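Local structure of PGRP-Hd - Peptidoglycan recognition protein homologue (Alvinella pompejana, 3EP1) at residues Ile29-Gln33 / Thr153-Gly159; Ile14-Arg18 / Phe71-Asp77; Tyr80-Gln86 / Ser110-Ile116; Arg18-Met22 / Trp96-Gly100. The protein is a homologue of the peptidoglycan recognition proteins with an amidase-like domain, and probably binds bacterial cell-wall peptidoglycan as part of innate immunity. All blocks are in the same frame, centred on the assembly; numbering follows the deposited sequence.

Interaction 1 (Ile29-Gln33 / Thr153-Gly159); sequences IFLWQ and TTPAMSG
Leu31 and Gln33, near the end of strand 26-33, each bring a backbone polar atom to the turn and short helix of 153-159, and each finds a partner there. The hydroxyl of Thr153 donates to the strand, OG1 to Leu31 O at 2.9 Å, with the donor tilted out of the carbonyl plane; OG1 lies opposite the backbone N across the CA-CB bond (chi1 -165°), which carries it to the strand. Farther on, Gln33 N gives an almost straight bond (164°) to Met157 O, also 2.9 Å long, and the same oxygen takes a CA-H...O contact from Trp32 CA at 3.3 Å. The helix is capped at its start by Thr154, whose OG1 receives a weak bond from Met157 N. Ser158 OG lies 2.7 Å from Thr153 OG1. The extended side chain of Gln33 runs along the backbone of Ser158 and Gly159, its OE1 held by Phe119 N; NE2 and Gly159 N, 3.2 Å apart, are both donors and form no bond. Met157 bends at chi3 (57°) so that CE sits over the five-membered ring of Trp32, 3.8 Å from its centroid, with SD higher above the six-membered ring in a Met-aromatic contact. With an alanine in place of Trp32, the Met157 thioether would probably lose its resting surface and become free to turn over the resulting gap. Where strand 149-152 has ended, then, a threonine hydroxyl and a helix carbonyl carry on the bonding of strand 26-33, beside the CH-pi and Met-aromatic contact of Met157 with Trp32.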
loop_
_atom_site.group_PDB
_atom_site.type_symbol
_atom_site.label_atom_id
_atom_site.label_comp_id
_atom_site.label_asym_id
_atom_site.label_seq_id
_atom_site.Cartn_x
_atom_site.Cartn_y
_atom_site.Cartn_z
ATOM N N ILE A 29 -9.449 -0.475 12.846
ATOM C CA ILE A 29 -9.776 0.720 12.076
ATOM C C ILE A 29 -11.163 1.230 12.456
ATOM O O ILE A 29 -12.152 0.510 12.322
ATOM C CB ILE A 29 -9.774 0.433 10.553
ATOM C CG1 ILE A 29 -8.365 0.074 10.069
ATOM C CG2 ILE A 29 -10.278 1.649 9.801
ATOM C CD1 ILE A 29 -7.850 -1.269 10.526
ATOM N N PHE A 30 -11.237 2.467 12.929
ATOM C CA PHE A 30 -12.520 3.048 13.312
ATOM C C PHE A 30 -13.073 3.927 12.203
ATOM O O PHE A 30 -12.417 4.872 11.774
ATOM C CB PHE A 30 -12.371 3.860 14.603
ATOM C CG PHE A 30 -12.111 3.016 15.813
ATOM C CD1 PHE A 30 -13.071 2.106 16.258
ATOM C CD2 PHE A 30 -10.898 3.095 16.487
ATOM C CE1 PHE A 30 -12.824 1.285 17.354
ATOM C CE2 PHE A 30 -10.639 2.275 17.587
ATOM C CZ PHE A 30 -11.604 1.369 18.020
ATOM N N LEU A 31 -14.285 3.610 11.750
ATOM C CA LEU A 31 -14.937 4.357 10.677
ATOM C C LEU A 31 -15.926 5.409 11.161
ATOM O O LEU A 31 -16.854 5.107 11.915
ATOM C CB LEU A 31 -15.658 3.401 9.721
ATOM C CG LEU A 31 -14.883 2.845 8.521
ATOM C CD1 LEU A 31 -15.814 1.994 7.674
ATOM C CD2 LEU A 31 -14.330 3.981 7.675
ATOM N N TRP A 32 -15.719 6.643 10.719
ATOM C CA TRP A 32 -16.583 7.763 11.081
ATOM C C TRP A 32 -16.967 8.521 9.833
ATOM O O TRP A 32 -16.144 8.703 8.950
ATOM C CB TRP A 32 -15.866 8.744 12.003
ATOM C CG TRP A 32 -15.591 8.235 13.356
ATOM C CD1 TRP A 32 -14.569 7.418 13.738
ATOM C CD2 TRP A 32 -16.340 8.530 14.539
ATOM N NE1 TRP A 32 -14.630 7.189 15.090
ATOM C CE2 TRP A 32 -15.708 7.858 15.608
ATOM C CE3 TRP A 32 -17.484 9.301 14.799
ATOM C CZ2 TRP A 32 -16.179 7.933 16.923
ATOM C CZ3 TRP A 32 -17.953 9.376 16.106
ATOM C CH2 TRP A 32 -17.298 8.695 17.152
ATOM N N GLN A 33 -18.212 8.971 9.769
ATOM C CA GLN A 33 -18.679 9.735 8.624
ATOM C C GLN A 33 -18.613 11.207 9.025
ATOM O O GLN A 33 -18.844 11.535 10.193
ATOM C CB GLN A 33 -20.126 9.372 8.301
ATOM C CG GLN A 33 -21.138 10.036 9.218
ATOM C CD GLN A 33 -22.562 9.623 8.924
ATOM O OE1 GLN A 33 -23.006 9.654 7.780
ATOM N NE2 GLN A 33 -23.291 9.243 9.965
ATOM N N THR A 153 -17.228 -0.029 13.618
ATOM C CA THR A 153 -18.129 1.117 13.513
ATOM C C THR A 153 -19.547 0.794 14.006
ATOM O O THR A 153 -19.840 -0.335 14.392
ATOM C CB THR A 153 -18.220 1.652 12.062
ATOM O OG1 THR A 153 -18.813 2.959 12.074
ATOM C CG2 THR A 153 -19.069 0.731 11.194
ATOM N N THR A 154 -20.408 1.807 13.999
ATOM C CA THR A 154 -21.807 1.688 14.411
ATOM C C THR A 154 -22.602 2.671 13.551
ATOM O O THR A 154 -22.020 3.521 12.878
ATOM C CB THR A 154 -22.019 2.064 15.903
ATOM O OG1 THR A 154 -21.673 3.435 16.108
ATOM C CG2 THR A 154 -21.168 1.200 16.808
ATOM N N PRO A 155 -23.941 2.566 13.547
ATOM C CA PRO A 155 -24.719 3.502 12.731
ATOM C C PRO A 155 -24.520 4.957 13.138
ATOM O O PRO A 155 -24.603 5.861 12.304
ATOM C CB PRO A 155 -26.161 3.027 12.930
ATOM C CG PRO A 155 -26.123 2.372 14.280
ATOM C CD PRO A 155 -24.823 1.607 14.233
ATOM N N ALA A 156 -24.241 5.176 14.419
ATOM C CA ALA A 156 -24.032 6.521 14.942
ATOM C C ALA A 156 -22.715 7.116 14.462
ATOM O O ALA A 156 -22.613 8.316 14.224
ATOM C CB ALA A 156 -24.057 6.495 16.461
ATOM N N MET A 157 -21.712 6.261 14.314
ATOM C CA MET A 157 -20.387 6.684 13.884
ATOM C C MET A 157 -20.250 6.965 12.401
ATOM O O MET A 157 -19.705 8.000 12.012
ATOM C CB MET A 157 -19.359 5.626 14.258
ATOM C CG MET A 157 -19.120 5.476 15.734
ATOM S SD MET A 157 -18.113 4.020 16.059
ATOM C CE MET A 157 -16.684 4.343 15.102
ATOM N N SER A 158 -20.739 6.040 11.579
ATOM C CA SER A 158 -20.615 6.157 10.131
ATOM C C SER A 158 -21.912 6.132 9.323
ATOM O O SER A 158 -21.882 6.144 8.093
ATOM C CB SER A 158 -19.703 5.047 9.623
ATOM O OG SER A 158 -20.256 3.781 9.917
ATOM N N GLY A 159 -23.048 6.084 10.001
ATOM C CA GLY A 159 -24.310 6.058 9.288
ATOM C C GLY A 159 -24.876 4.659 9.154
ATOM O O GLY A 159 -24.146 3.690 8.944
#

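Interaction 2 (Ile14-Arg18 / Phe71-Asp77)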
loop_
_atom_site.group_PDB
_atom_site.type_symbol
_atom_site.label_atom_id
_atom_site.label_comp_id
_atom_site.label_asym_id
_atom_site.label_seq_id
_atom_site.Cartn_x
_atom_site.Cartn_y
_atom_site.Cartn_z
ATOM N N ILE A 14 -1.917 22.763 8.173
ATOM C CA ILE A 14 -1.064 23.492 9.101
ATOM C C ILE A 14 -0.416 22.402 9.963
ATOM O O ILE A 14 -1.049 21.393 10.258
ATOM C CB ILE A 14 -1.892 24.439 9.996
ATOM C CG1 ILE A 14 -2.506 25.554 9.147
ATOM C CG2 ILE A 14 -1.015 25.025 11.094
ATOM C CD1 ILE A 14 -3.403 26.481 9.927
ATOM N N GLU A 15 0.838 22.587 10.359
ATOM C CA GLU A 15 1.511 21.580 11.164
ATOM C C GLU A 15 0.744 21.277 12.448
ATOM O O GLU A 15 0.014 22.114 12.971
ATOM C CB GLU A 15 2.938 22.020 11.503
ATOM C CG GLU A 15 3.013 23.220 12.415
ATOM C CD GLU A 15 4.436 23.576 12.794
ATOM O OE1 GLU A 15 4.607 24.525 13.580
ATOM O OE2 GLU A 15 5.379 22.917 12.305
ATOM N N PRO A 16 0.904 20.058 12.973
ATOM C CA PRO A 16 0.218 19.648 14.200
ATOM C C PRO A 16 0.738 20.441 15.397
ATOM O O PRO A 16 1.902 20.846 15.414
ATOM C CB PRO A 16 0.586 18.165 14.329
ATOM C CG PRO A 16 1.078 17.774 12.962
ATOM C CD PRO A 16 1.806 18.995 12.505
ATOM N N ARG A 17 -0.115 20.673 16.385
ATOM C CA ARG A 17 0.343 21.370 17.578
ATOM C C ARG A 17 1.417 20.477 18.186
ATOM O O ARG A 17 2.505 20.939 18.536
ATOM C CB ARG A 17 -0.802 21.547 18.565
ATOM C CG ARG A 17 -1.731 22.662 18.192
ATOM C CD ARG A 17 -2.909 22.741 19.133
ATOM N NE ARG A 17 -3.626 24.002 18.947
ATOM C CZ ARG A 17 -4.932 24.158 19.125
ATOM N NH1 ARG A 17 -5.677 23.127 19.493
ATOM N NH2 ARG A 17 -5.487 25.347 18.926
ATOM N N ARG A 18 1.095 19.188 18.289
ATOM C CA ARG A 18 1.996 18.173 18.826
ATOM C C ARG A 18 1.712 16.857 18.096
ATOM O O ARG A 18 0.572 16.571 17.734
ATOM C CB ARG A 18 1.769 18.001 20.336
ATOM C CG ARG A 18 0.374 17.527 20.702
ATOM C CD ARG A 18 -0.042 17.915 22.136
ATOM N NE ARG A 18 0.008 19.363 22.344
ATOM C CZ ARG A 18 -0.762 20.040 23.197
ATOM N NH1 ARG A 18 -1.664 19.404 23.939
ATOM N NH2 ARG A 18 -0.628 21.361 23.301
ATOM N N PHE A 71 -8.903 22.100 15.421
ATOM C CA PHE A 71 -8.013 22.940 16.212
ATOM C C PHE A 71 -8.860 23.752 17.194
ATOM O O PHE A 71 -8.586 23.767 18.388
ATOM C CB PHE A 71 -7.216 23.905 15.320
ATOM C CG PHE A 71 -6.012 23.287 14.665
ATOM C CD1 PHE A 71 -5.135 22.494 15.395
ATOM C CD2 PHE A 71 -5.724 23.543 13.334
ATOM C CE1 PHE A 71 -3.986 21.971 14.810
ATOM C CE2 PHE A 71 -4.578 23.024 12.743
ATOM C CZ PHE A 71 -3.708 22.238 13.482
ATOM N N LYS A 72 -9.899 24.406 16.683
ATOM C CA LYS A 72 -10.781 25.226 17.516
ATOM C C LYS A 72 -11.299 24.500 18.748
ATOM O O LYS A 72 -11.460 25.102 19.807
ATOM C CB LYS A 72 -11.978 25.723 16.710
ATOM C CG LYS A 72 -11.674 26.847 15.742
ATOM C CD LYS A 72 -12.972 27.372 15.142
ATOM C CE LYS A 72 -13.656 26.345 14.218
ATOM N NZ LYS A 72 -13.104 26.335 12.813
ATOM N N GLU A 73 -11.565 23.206 18.606
ATOM C CA GLU A 73 -12.072 22.418 19.721
ATOM C C GLU A 73 -10.985 21.949 20.675
ATOM O O GLU A 73 -11.277 21.277 21.660
ATOM C CB GLU A 73 -12.845 21.212 19.197
ATOM C CG GLU A 73 -14.108 21.574 18.445
ATOM C CD GLU A 73 -14.803 20.353 17.880
ATOM O OE1 GLU A 73 -15.121 19.435 18.673
ATOM O OE2 GLU A 73 -15.022 20.309 16.647
ATOM N N GLY A 74 -9.733 22.285 20.378
ATOM C CA GLY A 74 -8.641 21.891 21.251
ATOM C C GLY A 74 -7.820 20.670 20.861
ATOM O O GLY A 74 -6.930 20.268 21.610
ATOM N N ASN A 75 -8.104 20.067 19.709
ATOM C CA ASN A 75 -7.343 18.899 19.273
ATOM C C ASN A 75 -5.956 19.304 18.771
ATOM O O ASN A 75 -5.742 20.450 18.360
ATOM C CB ASN A 75 -8.098 18.144 18.169
ATOM C CG ASN A 75 -9.394 17.523 18.665
ATOM O OD1 ASN A 75 -9.391 16.741 19.609
ATOM N ND2 ASN A 75 -10.505 17.871 18.032
ATOM N N ASP A 76 -5.019 18.360 18.807
ATOM C CA ASP A 76 -3.653 18.598 18.355
ATOM C C ASP A 76 -3.527 18.706 16.834
ATOM O O ASP A 76 -2.474 19.086 16.329
ATOM C CB ASP A 76 -2.725 17.459 18.808
ATOM C CG ASP A 76 -2.573 17.380 20.312
ATOM O OD1 ASP A 76 -2.709 18.425 20.978
ATOM O OD2 ASP A 76 -2.292 16.274 20.821
ATOM N N ASP A 77 -4.593 18.358 16.115
ATOM C CA ASP A 77 -4.585 18.368 14.654
ATOM C C ASP A 77 -5.914 17.785 14.190
ATOM O O ASP A 77 -6.757 17.447 15.017
ATOM C CB ASP A 77 -3.414 17.499 14.165
ATOM C CG ASP A 77 -3.238 17.516 12.654
ATOM O OD1 ASP A 77 -3.720 18.449 11.983
ATOM O OD2 ASP A 77 -2.586 16.585 12.142
#
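This is a surface contact in which the loop ahead of strand 26-33, through Arg17 above all, wraps the C-terminal end of helix 59-72 and the turn after it, where Phe71, Asn75 and Asp76 receive it. The backbones join through Arg17 N and Asp76 O, a 2.8 Å hydrogen bond. From there the Arg17 chain runs extended, sliding past Phe71 in the opposite sense, until NH1 reaches Phe71 O at 3.2 Å and, by a weak bond, Asn75 O at 2.9 Å. Phe71 O is gripped twice, for Gly74 N arrives on the other face of its plane, 2.7 Å away, within the Schellman motif that ends the helix. Phe71 CD1 lies over the centre of the guanidinium, but the two planes are turned 58° apart, so this is no parallel stack. Across the ring from CD1, Phe71 CE2 meets Ile14 CB at 4.1 Å. Asp76 OD1 stands 3.2 Å from Arg18 NE, well out of the guanidinium plane, a pairing of charges whose detail is doubtful because the side chains are modelled too close. An alanine at Asp76 would probably leave Arg18 without this opposite charge. Asp77, packed by its CB against Pro16 CB, makes a salt bridge to Arg8 and accepts from Gln67 of helix 59-72. The contact thus lies at the end of that helix, just where the chain turns back toward strand 82-84.

Interaction 3 (Tyr80-Gln86 / Ser110-Ile116); sequences YNFLIDQ and SIGVAVI
The methyl of Ala114 is the bump on which the Tyr80 ring rests: CB stands over the ring centre, 3.4 Å from the centroid and only 11° off the normal, a close CH-pi contact. Tyr80 CG, turned away from its own carbonyl carbon (chi1 -45°), brings the ring down across the strand, while Tyr80 CB settles 3.4 Å from Gly112 O. Farther along, Leu83 CG comes to 4.0 Å from the same Ala114 CB, so the small residue fits between a ring and a branched chain. On the face bearing Phe82, Ile84, Val113 and Val115, Ile84 CD1 reaches over to Val113 CG1 at 3.8 Å, and Ile111 CG2 meets the edge of the Phe82 ring. Strands 82-84 and 110-115 run parallel, their axes 26° apart, in the centre of the mixed sheet of the PGRP/amidase fold; helix 59-72 covers the Leu83 face through Leu66, and helix 126-141 the Ile84 face through Leu128 and Ala131. Between the two faces the backbones are joined by Asn81 N to Gly112 O (2.8 Å), Ala114 N to Phe82 O (3.0 Å), Ile84 N to Ala114 O and Ile116 N to Ile84 O, the last close to straight. Beyond the paired residues Ile116 folds over the neighbouring backbone, its CG1 3.5 Å from Ile84 O and its CD1 4.1 Å from Asp85 CB and more loosely near Leu83 CB.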
loop_
_atom_site.group_PDB
_atom_site.type_symbol
_atom_site.label_atom_id
_atom_site.label_comp_id
_atom_site.label_asym_id
_atom_site.label_seq_id
_atom_site.Cartn_x
_atom_site.Cartn_y
_atom_site.Cartn_z
ATOM N N TYR A 80 -8.645 12.642 12.313
ATOM C CA TYR A 80 -8.384 11.362 11.687
ATOM C C TYR A 80 -7.013 11.135 11.070
ATOM O O TYR A 80 -6.300 12.078 10.741
ATOM C CB TYR A 80 -9.471 11.112 10.651
ATOM C CG TYR A 80 -10.857 11.433 11.172
ATOM C CD1 TYR A 80 -11.430 12.687 10.957
ATOM C CD2 TYR A 80 -11.589 10.491 11.895
ATOM C CE1 TYR A 80 -12.702 12.994 11.446
ATOM C CE2 TYR A 80 -12.861 10.793 12.392
ATOM C CZ TYR A 80 -13.411 12.043 12.160
ATOM O OH TYR A 80 -14.673 12.335 12.627
ATOM N N ASN A 81 -6.658 9.861 10.928
ATOM C CA ASN A 81 -5.389 9.444 10.331
ATOM C C ASN A 81 -5.472 9.563 8.811
ATOM O O ASN A 81 -4.472 9.824 8.148
ATOM C CB ASN A 81 -5.085 7.990 10.698
ATOM C CG ASN A 81 -4.743 7.816 12.156
ATOM O OD1 ASN A 81 -3.607 8.044 12.566
ATOM N ND2 ASN A 81 -5.727 7.424 12.954
ATOM N N PHE A 82 -6.676 9.347 8.284
ATOM C CA PHE A 82 -6.955 9.418 6.854
ATOM C C PHE A 82 -8.419 9.766 6.619
ATOM O O PHE A 82 -9.259 9.571 7.492
ATOM C CB PHE A 82 -6.687 8.076 6.164
ATOM C CG PHE A 82 -5.251 7.643 6.192
ATOM C CD1 PHE A 82 -4.797 6.762 7.165
ATOM C CD2 PHE A 82 -4.351 8.128 5.249
ATOM C CE1 PHE A 82 -3.468 6.372 7.200
ATOM C CE2 PHE A 82 -3.023 7.746 5.274
ATOM C CZ PHE A 82 -2.579 6.864 6.256
ATOM N N LEU A 83 -8.718 10.268 5.426
ATOM C CA LEU A 83 -10.082 10.613 5.052
ATOM C C LEU A 83 -10.265 10.183 3.599
ATOM O O LEU A 83 -9.329 10.245 2.811
ATOM C CB LEU A 83 -10.331 12.118 5.201
ATOM C CG LEU A 83 -10.074 12.772 6.562
ATOM C CD1 LEU A 83 -8.602 13.129 6.686
ATOM C CD2 LEU A 83 -10.921 14.030 6.697
ATOM N N ILE A 84 -11.473 9.760 3.249
ATOM C CA ILE A 84 -11.765 9.274 1.902
ATOM C C ILE A 84 -13.045 9.907 1.350
ATOM O O ILE A 84 -14.062 9.928 2.038
ATOM C CB ILE A 84 -11.938 7.727 1.938
ATOM C CG1 ILE A 84 -10.738 7.092 2.655
ATOM C CG2 ILE A 84 -12.118 7.177 0.532
ATOM C CD1 ILE A 84 -10.809 5.584 2.820
ATOM N N ASP A 85 -13.003 10.435 0.126
ATOM C CA ASP A 85 -14.203 11.035 -0.454
ATOM C C ASP A 85 -14.947 10.038 -1.340
ATOM O O ASP A 85 -14.465 8.938 -1.590
ATOM C CB ASP A 85 -13.890 12.328 -1.239
ATOM C CG ASP A 85 -13.023 12.096 -2.467
ATOM O OD1 ASP A 85 -12.994 10.964 -2.997
ATOM O OD2 ASP A 85 -12.383 13.071 -2.916
ATOM N N GLN A 86 -16.116 10.439 -1.825
ATOM C CA GLN A 86 -16.961 9.561 -2.634
ATOM C C GLN A 86 -16.436 9.154 -4.008
ATOM O O GLN A 86 -16.992 8.255 -4.654
ATOM C CB GLN A 86 -18.358 10.179 -2.721
ATOM C CG GLN A 86 -18.950 10.381 -1.319
ATOM C CD GLN A 86 -20.316 11.029 -1.314
ATOM O OE1 GLN A 86 -20.515 12.078 -1.926
ATOM N NE2 GLN A 86 -21.268 10.416 -0.610
ATOM N N SER A 110 -5.010 2.281 17.091
ATOM C CA SER A 110 -5.922 2.132 15.968
ATOM C C SER A 110 -5.726 3.252 14.965
ATOM O O SER A 110 -4.956 4.184 15.187
ATOM C CB SER A 110 -7.361 2.179 16.453
ATOM O OG SER A 110 -7.654 3.493 16.891
ATOM N N ILE A 111 -6.455 3.143 13.862
ATOM C CA ILE A 111 -6.426 4.124 12.795
ATOM C C ILE A 111 -7.842 4.673 12.607
ATOM O O ILE A 111 -8.803 3.918 12.479
ATOM C CB ILE A 111 -5.932 3.482 11.484
ATOM C CG1 ILE A 111 -4.436 3.215 11.583
ATOM C CG2 ILE A 111 -6.232 4.383 10.304
ATOM C CD1 ILE A 111 -3.611 4.470 11.680
ATOM N N GLY A 112 -7.965 5.990 12.622
ATOM C CA GLY A 112 -9.264 6.603 12.448
ATOM C C GLY A 112 -9.410 7.062 11.016
ATOM O O GLY A 112 -8.580 7.811 10.513
ATOM N N VAL A 113 -10.458 6.596 10.354
ATOM C CA VAL A 113 -10.706 6.967 8.975
ATOM C C VAL A 113 -12.068 7.633 8.866
ATOM O O VAL A 113 -13.077 7.070 9.268
ATOM C CB VAL A 113 -10.692 5.740 8.039
ATOM C CG1 VAL A 113 -10.937 6.187 6.609
ATOM C CG2 VAL A 113 -9.370 5.003 8.135
ATOM N N ALA A 114 -12.091 8.841 8.329
ATOM C CA ALA A 114 -13.343 9.561 8.154
ATOM C C ALA A 114 -13.782 9.405 6.709
ATOM O O ALA A 114 -12.958 9.507 5.798
ATOM C CB ALA A 114 -13.159 11.034 8.473
ATOM N N VAL A 115 -15.070 9.130 6.503
ATOM C CA VAL A 115 -15.613 9.007 5.153
ATOM C C VAL A 115 -16.460 10.257 4.921
ATOM O O VAL A 115 -17.412 10.540 5.654
ATOM C CB VAL A 115 -16.443 7.704 4.974
ATOM C CG1 VAL A 115 -15.515 6.506 5.077
ATOM C CG2 VAL A 115 -17.551 7.614 6.014
ATOM N N ILE A 116 -16.085 11.011 3.898
ATOM C CA ILE A 116 -16.730 12.273 3.596
ATOM C C ILE A 116 -18.129 12.203 3.009
ATOM O O ILE A 116 -18.306 11.933 1.829
ATOM C CB ILE A 116 -15.813 13.114 2.690
ATOM C CG1 ILE A 116 -14.411 13.181 3.315
ATOM C CG2 ILE A 116 -16.384 14.504 2.527
ATOM C CD1 ILE A 116 -13.376 13.951 2.513
#

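Interaction 4 (Arg18-Met22 / Trp96-Gly100); sequences RQIKM and WGVVG
Val99 splits its two methyls between Ile20 and Met22. CG2, lodged between the backbone N and the carbonyl carbon of its own residue, presses on Ile20 CB at 3.2 Å, tighter than ordinary van der Waals contact, as the two branched side chains pass at a slant. CG1 meets the other neighbour: the Met22 side chain leaves the backbone with CG opposite N (chi1 179°), stays extended to SD, then bends at chi3 (-89°) so that CE comes to 4.0 Å from Val99 CG1. Val98 turns the other way and meets Gln19; the two side chains cross at about a right angle, Gln19 CG 4.0 Å from Val98 CG2. Val98 CG1 also lies against Ile20 O. Between these two groups of side chains run the backbone bonds. Val99 N donates to Ile20 O at 3.0 Å, nearly in line with the carbonyl, whereas Met22 N reaches Gly97 O at 2.9 Å from well above the carbonyl plane, a less regular bond beside a glycine of positive phi. A water bridges the other half of the Ile20/Val99 pair, accepting from Ile20 N and donating to Val99 O at 2.7 Å; Val99 O is also bonded by Arg94 NH1. With Lys21 paired to Val98 through the backbone, between the two direct bonds, the pattern is that of a single antiparallel bridge, its central pair non-hydrogen-bonded, joining two surface loops outside the main sheet.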
loop_
_atom_site.group_PDB
_atom_site.type_symbol
_atom_site.label_atom_id
_atom_site.label_comp_id
_atom_site.label_asym_id
_atom_site.label_seq_id
_atom_site.Cartn_x
_atom_site.Cartn_y
_atom_site.Cartn_z
ATOM N N ARG A 18 1.095 19.188 18.289
ATOM C CA ARG A 18 1.996 18.173 18.826
ATOM C C ARG A 18 1.712 16.857 18.096
ATOM O O ARG A 18 0.572 16.571 17.734
ATOM C CB ARG A 18 1.769 18.001 20.336
ATOM C CG ARG A 18 0.374 17.527 20.702
ATOM C CD ARG A 18 -0.042 17.915 22.136
ATOM N NE ARG A 18 0.008 19.363 22.344
ATOM C CZ ARG A 18 -0.762 20.040 23.197
ATOM N NH1 ARG A 18 -1.664 19.404 23.939
ATOM N NH2 ARG A 18 -0.628 21.361 23.301
ATOM N N GLN A 19 2.752 16.066 17.877
ATOM C CA GLN A 19 2.609 14.796 17.183
ATOM C C GLN A 19 3.039 13.645 18.084
ATOM O O GLN A 19 4.213 13.526 18.429
ATOM C CB GLN A 19 3.450 14.813 15.906
ATOM C CG GLN A 19 3.498 13.491 15.176
ATOM C CD GLN A 19 4.316 13.559 13.900
ATOM O OE1 GLN A 19 3.992 14.318 12.985
ATOM N NE2 GLN A 19 5.381 12.765 13.831
ATOM N N ILE A 20 2.088 12.806 18.478
ATOM C CA ILE A 20 2.407 11.674 19.333
ATOM C C ILE A 20 2.516 10.412 18.488
ATOM O O ILE A 20 1.545 9.994 17.851
ATOM C CB ILE A 20 1.331 11.477 20.429
ATOM C CG1 ILE A 20 1.245 12.741 21.294
ATOM C CG2 ILE A 20 1.670 10.260 21.289
ATOM C CD1 ILE A 20 0.324 12.615 22.506
ATOM N N LYS A 21 3.706 9.814 18.474
ATOM C CA LYS A 21 3.932 8.599 17.697
ATOM C C LYS A 21 3.186 7.412 18.280
ATOM O O LYS A 21 2.765 7.433 19.429
ATOM C CB LYS A 21 5.430 8.296 17.608
ATOM C CG LYS A 21 6.172 9.293 16.729
ATOM C CD LYS A 21 7.641 8.941 16.593
ATOM C CE LYS A 21 8.312 9.783 15.511
ATOM N NZ LYS A 21 8.283 11.253 15.797
ATOM N N MET A 22 3.018 6.376 17.473
ATOM C CA MET A 22 2.288 5.194 17.905
ATOM C C MET A 22 3.180 3.961 18.034
ATOM O O MET A 22 3.810 3.533 17.060
ATOM C CB MET A 22 1.156 4.926 16.916
ATOM C CG MET A 22 0.321 3.715 17.225
ATOM S SD MET A 22 -1.036 3.553 16.066
ATOM C CE MET A 22 -2.283 4.510 16.914
ATOM N N TRP A 96 0.017 7.542 8.916
ATOM C CA TRP A 96 0.360 6.293 9.596
ATOM C C TRP A 96 1.287 6.583 10.773
ATOM O O TRP A 96 1.990 7.595 10.786
ATOM C CB TRP A 96 1.090 5.322 8.651
ATOM C CG TRP A 96 0.309 4.809 7.474
ATOM C CD1 TRP A 96 0.616 4.982 6.157
ATOM C CD2 TRP A 96 -0.871 3.995 7.505
ATOM N NE1 TRP A 96 -0.294 4.325 5.365
ATOM C CE2 TRP A 96 -1.218 3.711 6.167
ATOM C CE3 TRP A 96 -1.665 3.476 8.532
ATOM C CZ2 TRP A 96 -2.322 2.935 5.830
ATOM C CZ3 TRP A 96 -2.767 2.702 8.199
ATOM C CH2 TRP A 96 -3.085 2.439 6.859
ATOM N N GLY A 97 1.272 5.695 11.760
ATOM C CA GLY A 97 2.145 5.832 12.913
ATOM C C GLY A 97 1.936 6.969 13.895
ATOM O O GLY A 97 2.831 7.260 14.682
ATOM N N VAL A 98 0.776 7.612 13.865
ATOM C CA VAL A 98 0.499 8.711 14.790
ATOM C C VAL A 98 -0.871 8.532 15.443
ATOM O O VAL A 98 -1.832 8.165 14.774
ATOM C CB VAL A 98 0.516 10.082 14.072
ATOM C CG1 VAL A 98 0.214 11.190 15.067
ATOM C CG2 VAL A 98 1.861 10.318 13.409
ATOM N N VAL A 99 -0.958 8.803 16.744
ATOM C CA VAL A 99 -2.222 8.667 17.469
ATOM C C VAL A 99 -3.190 9.804 17.137
ATOM O O VAL A 99 -2.824 10.982 17.171
ATOM C CB VAL A 99 -1.999 8.625 19.005
ATOM C CG1 VAL A 99 -1.152 7.411 19.387
ATOM C CG2 VAL A 99 -1.310 9.889 19.458
ATOM N N GLY A 100 -4.424 9.440 16.798
ATOM C CA GLY A 100 -5.420 10.440 16.471
ATOM C C GLY A 100 -6.291 10.758 17.673
ATOM O O GLY A 100 -5.983 10.346 18.790
HETATM O O HOH W 1 -0.976 12.800 18.040
#

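From the N terminus, residues 14-22 open two loops that share Arg18: interaction 2 closes first, at the end of helix 59-72, and interaction 4 later, at 96-100. Strand 26-33 opens interaction 1 before either has closed, so interaction 1 crosses both. Its long loop ends only at 153-159 and encloses interaction 3. That contact follows interaction 2 in series and crosses interaction 4, since 96-100 falls between its strands. Interactions 1 and 3 adjoin in the sheet, where strands 26-33 and 110-115 are neighbours. Interaction 3 also touches interaction 4, by Phe82 on Trp96. The N-terminal loop is thus tied to the end of helix 59-72 and the loop after strand 90-92, and the sheet to helix 155-158.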